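Local atomic coordinates of ectonucleotide pyrophosphatase/phosphodiesterase family member 5 (Mus musculus, PDB entry 5VEO), a protein that probably hydrolyses phosphodiester and pyrophosphate bonds of nucleotide-like substrates as a zinc-dependent ectoenzyme of the nucleotide pyrophosphatase/phosphodiesterase family. Residues T56-Y59 with P60-T64; A353-S356 with T357-Y360. The protein carries 1 engineered substitution. One frame throughout, in Å; residues are numbered along the deposited sequence.

Interaction 1: T56-Y59 with P60-T64. Engineered in segment 56-59: Ala58 (natural residue Thr). With AMP (adenosine monophosphate), chain Q.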
loop_
_atom_site.group_PDB
_atom_site.type_symbol
_atom_site.label_atom_id
_atom_site.label_comp_id
_atom_site.label_asym_id
_atom_site.label_seq_id
_atom_site.Cartn_x
_atom_site.Cartn_y
_atom_site.Cartn_z
ATOM N N THR A 56 0.683 -5.617 5.551
ATOM C CA THR A 56 1.279 -5.257 4.270
ATOM C C THR A 56 0.284 -5.491 3.127
ATOM O O THR A 56 0.505 -6.295 2.198
ATOM C CB THR A 56 2.601 -6.008 4.069
ATOM O OG1 THR A 56 2.419 -7.425 4.226
ATOM C CG2 THR A 56 3.673 -5.523 5.043
ATOM N N LYS A 57 -0.827 -4.740 3.210
ATOM C CA LYS A 57 -1.906 -4.708 2.224
ATOM C C LYS A 57 -2.063 -3.298 1.654
ATOM O O LYS A 57 -1.484 -2.323 2.152
ATOM C CB LYS A 57 -3.236 -5.188 2.844
ATOM C CG LYS A 57 -3.191 -6.590 3.452
ATOM C CD LYS A 57 -3.727 -7.588 2.542
ATOM C CE LYS A 57 -3.965 -8.958 3.113
ATOM N NZ LYS A 57 -3.995 -9.881 1.912
ATOM N N ALA A 58 -2.888 -3.169 0.612
ATOM C CA ALA A 58 -2.996 -1.914 -0.137
ATOM C C ALA A 58 -3.483 -0.741 0.708
ATOM O O ALA A 58 -2.908 0.352 0.646
ATOM C CB ALA A 58 -3.924 -2.103 -1.334
ATOM N N TYR A 59 -4.588 -0.900 1.427
ATOM C CA TYR A 59 -5.193 0.316 1.950
ATOM C C TYR A 59 -4.364 0.876 3.107
ATOM O O TYR A 59 -4.115 2.090 3.138
ATOM C CB TYR A 59 -6.682 0.076 2.288
ATOM C CG TYR A 59 -7.467 0.469 1.059
ATOM C CD1 TYR A 59 -7.255 -0.168 -0.154
ATOM C CD2 TYR A 59 -8.307 1.568 1.074
ATOM C CE1 TYR A 59 -7.896 0.258 -1.315
ATOM C CE2 TYR A 59 -8.959 1.985 -0.065
ATOM C CZ TYR A 59 -8.756 1.326 -1.258
ATOM O OH TYR A 59 -9.393 1.791 -2.386
ATOM N N PRO A 60 -3.855 0.059 4.035
ATOM C CA PRO A 60 -2.956 0.639 5.048
ATOM C C PRO A 60 -1.717 1.274 4.432
ATOM O O PRO A 60 -1.287 2.351 4.863
ATOM C CB PRO A 60 -2.609 -0.564 5.935
ATOM C CG PRO A 60 -3.690 -1.510 5.743
ATOM C CD PRO A 60 -4.167 -1.348 4.334
ATOM N N ASN A 61 -1.120 0.636 3.420
ATOM C CA ASN A 61 0.162 1.138 2.936
ATOM C C ASN A 61 0.035 2.361 2.046
ATOM O O ASN A 61 0.865 3.269 2.143
ATOM C CB ASN A 61 0.932 0.010 2.270
ATOM C CG ASN A 61 1.708 -0.731 3.299
ATOM O OD1 ASN A 61 2.807 -0.312 3.660
ATOM N ND2 ASN A 61 1.096 -1.757 3.886
ATOM N N HIS A 62 -1.013 2.451 1.226
ATOM C CA HIS A 62 -1.179 3.664 0.440
ATOM C C HIS A 62 -1.533 4.843 1.343
ATOM O O HIS A 62 -1.062 5.961 1.114
ATOM C CB HIS A 62 -2.234 3.481 -0.651
ATOM C CG HIS A 62 -1.797 2.636 -1.818
ATOM N ND1 HIS A 62 -2.015 1.281 -1.869
ATOM C CD2 HIS A 62 -1.180 2.961 -2.986
ATOM C CE1 HIS A 62 -1.557 0.801 -3.016
ATOM N NE2 HIS A 62 -1.045 1.801 -3.713
ATOM N N TYR A 63 -2.319 4.613 2.405
ATOM C CA TYR A 63 -2.635 5.749 3.271
ATOM C C TYR A 63 -1.406 6.188 4.068
ATOM O O TYR A 63 -1.227 7.391 4.316
ATOM C CB TYR A 63 -3.810 5.430 4.188
ATOM C CG TYR A 63 -4.655 6.656 4.594
ATOM C CD1 TYR A 63 -4.978 7.647 3.670
ATOM C CD2 TYR A 63 -5.169 6.774 5.880
ATOM C CE1 TYR A 63 -5.765 8.728 4.025
ATOM C CE2 TYR A 63 -5.964 7.865 6.243
ATOM C CZ TYR A 63 -6.247 8.837 5.305
ATOM O OH TYR A 63 -7.053 9.928 5.607
ATOM N N THR A 64 -0.524 5.249 4.428
ATOM C CA THR A 64 0.750 5.634 5.028
ATOM C C THR A 64 1.555 6.533 4.093
ATOM O O THR A 64 2.183 7.500 4.538
ATOM C CB THR A 64 1.548 4.383 5.410
ATOM O OG1 THR A 64 0.942 3.798 6.564
ATOM C CG2 THR A 64 3.014 4.714 5.732
HETATM P P AMP Q . -4.247 -5.482 -2.204
HETATM O O1P AMP Q . -4.281 -5.334 -0.712
HETATM O O2P AMP Q . -4.386 -6.948 -2.632
HETATM O O3P AMP Q . -3.016 -4.846 -2.844
HETATM O "O5'" AMP Q . -5.505 -4.707 -2.820
HETATM C "C5'" AMP Q . -5.438 -4.241 -4.176
HETATM C "C4'" AMP Q . -6.751 -4.310 -4.904
HETATM O "O4'" AMP Q . -7.578 -3.250 -4.443
HETATM C "C3'" AMP Q . -6.618 -4.091 -6.413
HETATM O "O3'" AMP Q . -6.812 -5.304 -7.108
HETATM C "C2'" AMP Q . -7.727 -3.096 -6.768
HETATM O "O2'" AMP Q . -8.567 -3.491 -7.818
HETATM C "C1'" AMP Q . -8.491 -2.946 -5.468
HETATM N N9 AMP Q . -8.992 -1.607 -5.253
HETATM C C8 AMP Q . -8.280 -0.479 -5.085
HETATM N N7 AMP Q . -9.120 0.567 -4.888
HETATM C C5 AMP Q . -10.380 0.059 -4.930
HETATM C C6 AMP Q . -11.751 0.589 -4.789
HETATM N N6 AMP Q . -11.942 1.902 -4.563
HETATM N N1 AMP Q . -12.785 -0.264 -4.892
HETATM C C2 AMP Q . -12.626 -1.581 -5.113
HETATM N N3 AMP Q . -11.416 -2.148 -5.244
HETATM C C4 AMP Q . -10.290 -1.367 -5.174
#

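Interaction 2: A353-S356 with T357-Y360. With NAG (2-acetamido-2-deoxy-beta-D-glucopyranose), chain G; EDO (1,2-ethanediol), chain K.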
loop_
_atom_site.group_PDB
_atom_site.type_symbol
_atom_site.label_atom_id
_atom_site.label_comp_id
_atom_site.label_asym_id
_atom_site.label_seq_id
_atom_site.Cartn_x
_atom_site.Cartn_y
_atom_site.Cartn_z
ATOM N N ALA A 353 18.389 1.705 2.318
ATOM C CA ALA A 353 17.133 1.491 3.036
ATOM C C ALA A 353 16.374 2.777 3.333
ATOM O O ALA A 353 16.957 3.853 3.474
ATOM C CB ALA A 353 17.381 0.771 4.369
ATOM N N MET A 354 15.059 2.625 3.481
ATOM C CA MET A 354 14.209 3.709 3.941
ATOM C C MET A 354 12.969 3.091 4.568
ATOM O O MET A 354 12.678 1.910 4.370
ATOM C CB MET A 354 13.851 4.649 2.791
ATOM C CG MET A 354 12.737 4.161 1.905
ATOM S SD MET A 354 12.309 5.289 0.520
ATOM C CE MET A 354 11.432 6.633 1.273
ATOM N N ASN A 355 12.253 3.892 5.347
ATOM C CA ASN A 355 10.925 3.531 5.818
ATOM C C ASN A 355 9.881 4.209 4.940
ATOM O O ASN A 355 10.033 5.381 4.583
ATOM C CB ASN A 355 10.740 3.970 7.267
ATOM C CG ASN A 355 11.668 3.239 8.224
ATOM O OD1 ASN A 355 11.827 2.024 8.136
ATOM N ND2 ASN A 355 12.273 3.980 9.137
ATOM N N SER A 356 8.810 3.489 4.611
ATOM C CA SER A 356 7.807 4.102 3.752
ATOM C C SER A 356 7.086 5.249 4.448
ATOM O O SER A 356 6.506 6.092 3.763
ATOM C CB SER A 356 6.796 3.069 3.271
ATOM O OG SER A 356 5.965 2.662 4.320
ATOM N N THR A 357 7.113 5.290 5.785
ATOM C CA THR A 357 6.616 6.436 6.538
ATOM C C THR A 357 7.402 7.708 6.255
ATOM O O THR A 357 6.923 8.796 6.598
ATOM C CB THR A 357 6.695 6.152 8.041
ATOM O OG1 THR A 357 7.991 5.624 8.331
ATOM C CG2 THR A 357 5.624 5.186 8.483
ATOM N N ASP A 358 8.598 7.604 5.676
ATOM C CA ASP A 358 9.397 8.780 5.355
ATOM C C ASP A 358 8.922 9.502 4.092
ATOM O O ASP A 358 9.281 10.673 3.891
ATOM C CB ASP A 358 10.868 8.398 5.171
ATOM C CG ASP A 358 11.491 7.782 6.405
ATOM O OD1 ASP A 358 11.116 8.158 7.535
ATOM O OD2 ASP A 358 12.393 6.914 6.229
ATOM N N LEU A 359 8.147 8.842 3.225
ATOM C CA LEU A 359 7.817 9.460 1.947
ATOM C C LEU A 359 7.020 10.749 2.153
ATOM O O LEU A 359 7.256 11.753 1.471
ATOM C CB LEU A 359 7.040 8.494 1.055
ATOM C CG LEU A 359 6.639 9.116 -0.292
ATOM C CD1 LEU A 359 7.848 9.615 -1.060
ATOM C CD2 LEU A 359 5.834 8.131 -1.147
ATOM N N TYR A 360 6.082 10.735 3.092
ATOM C CA TYR A 360 5.276 11.919 3.375
ATOM C C TYR A 360 6.154 13.122 3.703
ATOM O O TYR A 360 5.920 14.227 3.194
ATOM C CB TYR A 360 4.332 11.600 4.525
ATOM C CG TYR A 360 3.472 12.751 5.021
ATOM C CD1 TYR A 360 2.334 13.145 4.332
ATOM C CD2 TYR A 360 3.768 13.394 6.214
ATOM C CE1 TYR A 360 1.532 14.178 4.799
ATOM C CE2 TYR A 360 2.970 14.413 6.695
ATOM C CZ TYR A 360 1.867 14.810 5.981
ATOM O OH TYR A 360 1.094 15.823 6.481
HETATM C C1 NAG G . 13.152 3.512 10.192
HETATM C C2 NAG G . 14.625 3.998 10.157
HETATM C C3 NAG G . 15.367 3.603 11.432
HETATM C C4 NAG G . 14.587 4.023 12.668
HETATM C C5 NAG G . 13.185 3.442 12.607
HETATM C C6 NAG G . 12.349 3.822 13.802
HETATM C C7 NAG G . 15.582 4.246 7.918
HETATM C C8 NAG G . 16.322 3.565 6.812
HETATM N N2 NAG G . 15.331 3.494 8.993
HETATM O O3 NAG G . 16.641 4.237 11.442
HETATM O O4 NAG G . 15.229 3.551 13.846
HETATM O O5 NAG G . 12.518 3.945 11.443
HETATM O O6 NAG G . 11.900 5.167 13.705
HETATM O O7 NAG G . 15.177 5.421 7.822
HETATM C C1 EDO K . 7.789 1.402 8.554
HETATM O O1 EDO K . 7.607 2.446 7.561
HETATM C C2 EDO K . 8.735 1.783 9.709
HETATM O O2 EDO K . 8.871 0.679 10.650
HETATM O O HOH W 1 11.543 6.631 9.681
HETATM O O HOH W 2 4.928 8.289 4.136
#

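Interaction 1: T56-Y59 with P60-T64
With CG held beside its backbone N (chi1 -74°), His62 swings its imidazole back along the first turn of helix 58-67, the nucleophile helix of the alkaline phosphatase superfamily, and ND1 reaches the carbonyl oxygen of Ala58 at 2.8 Å, close to the ring plane. Backbone His62 N grips the same Ala58 O at 2.9 Å from the opposite face of the carbonyl, so two donors of one residue share one acceptor; histidine suits the place because NE2 can still bond Ser20 OG.

Asn61 folds its amide back over the helix start, and both its ND2 and its backbone N bond Lys57 O at 3.2 Å, while OD1 accepts from Val53 N. An amide fits here, since it donates and accepts at once. Lys57 is the N-cap, and its ammonium extends to His325 O.

Proline is at home at Pro60, in the first turn, where its missing N-H costs no helical bond; its CD packs 3.5 Å from Tyr59 CB. Engineered Ala58 replaces the threonine that serves as nucleophile in relatives. Ala58 N donates to AMP O1P at 2.9 Å, and the helix start would probably help to stabilise the phosphate's charge. At the other end of the nucleotide, the edge of the Tyr59 ring is turned to the adenine, with Tyr59 OH 2.8 Å from AMP N7.

Interaction 2: A353-S356 with T357-Y360
Thr357 touches Asn355 first, its OG1 lying 3.4 Å from Asn355 CB; it is the third member of the Asn-Ser-Thr sequon whose asparagine bears the N-linked sugar through ND2. Backbone Thr357 N also makes a weak bond to an ethanediol oxygen, EDO O1.

Asp358 closes the turn twice over. Its N donates to Asn355 O at 2.9 Å, while, with CG anti to the carbonyl carbon (chi1 -61°), OD2 folds back and accepts from Asn355 N at 3.2 Å, the donor coming from above the carboxylate plane. A short acidic chain suits this return. The other oxygen, OD1, accepts from Ser377 N and lies 2.7 Å from a water that bridges to the glycosylated Asn355 ND2.

Leu359 N then donates to Ser356 O at 3.2 Å, and a second water carries that same oxygen on to Tyr360 N. Tyr360 turns its hydroxyl to Leu372 N.

The turn thus leads from strand 349-355, an outermost strand of the large mixed sheet, into helix 359-366: Met354 packs on strand 45-51, Asp358 rests against helix 378-381, and apolar Leu359 meets Leu65 of helix 58-67.

Interactions 1 and 2 are far apart along the chain yet meet in space, their centres about 13 Å apart. The join is made by Thr64, at the far end of interaction 1: its CG2 lies 3.8 Å from Thr357 CG2 and 3.9 Å from Ser356 OG, short side chains that are consistent with the close approach of helix 58-67 to the turn. Their surroundings differ sharply. The start of 56-64 enters the AMP pocket, and the Ala58 side chain is about 4 Å from a zinc ion; the side chain of Ser356 is about 12 Å from one. Helix 58-67 therefore runs from the catalytic centre toward the glycosylated turn at the sheet's edge.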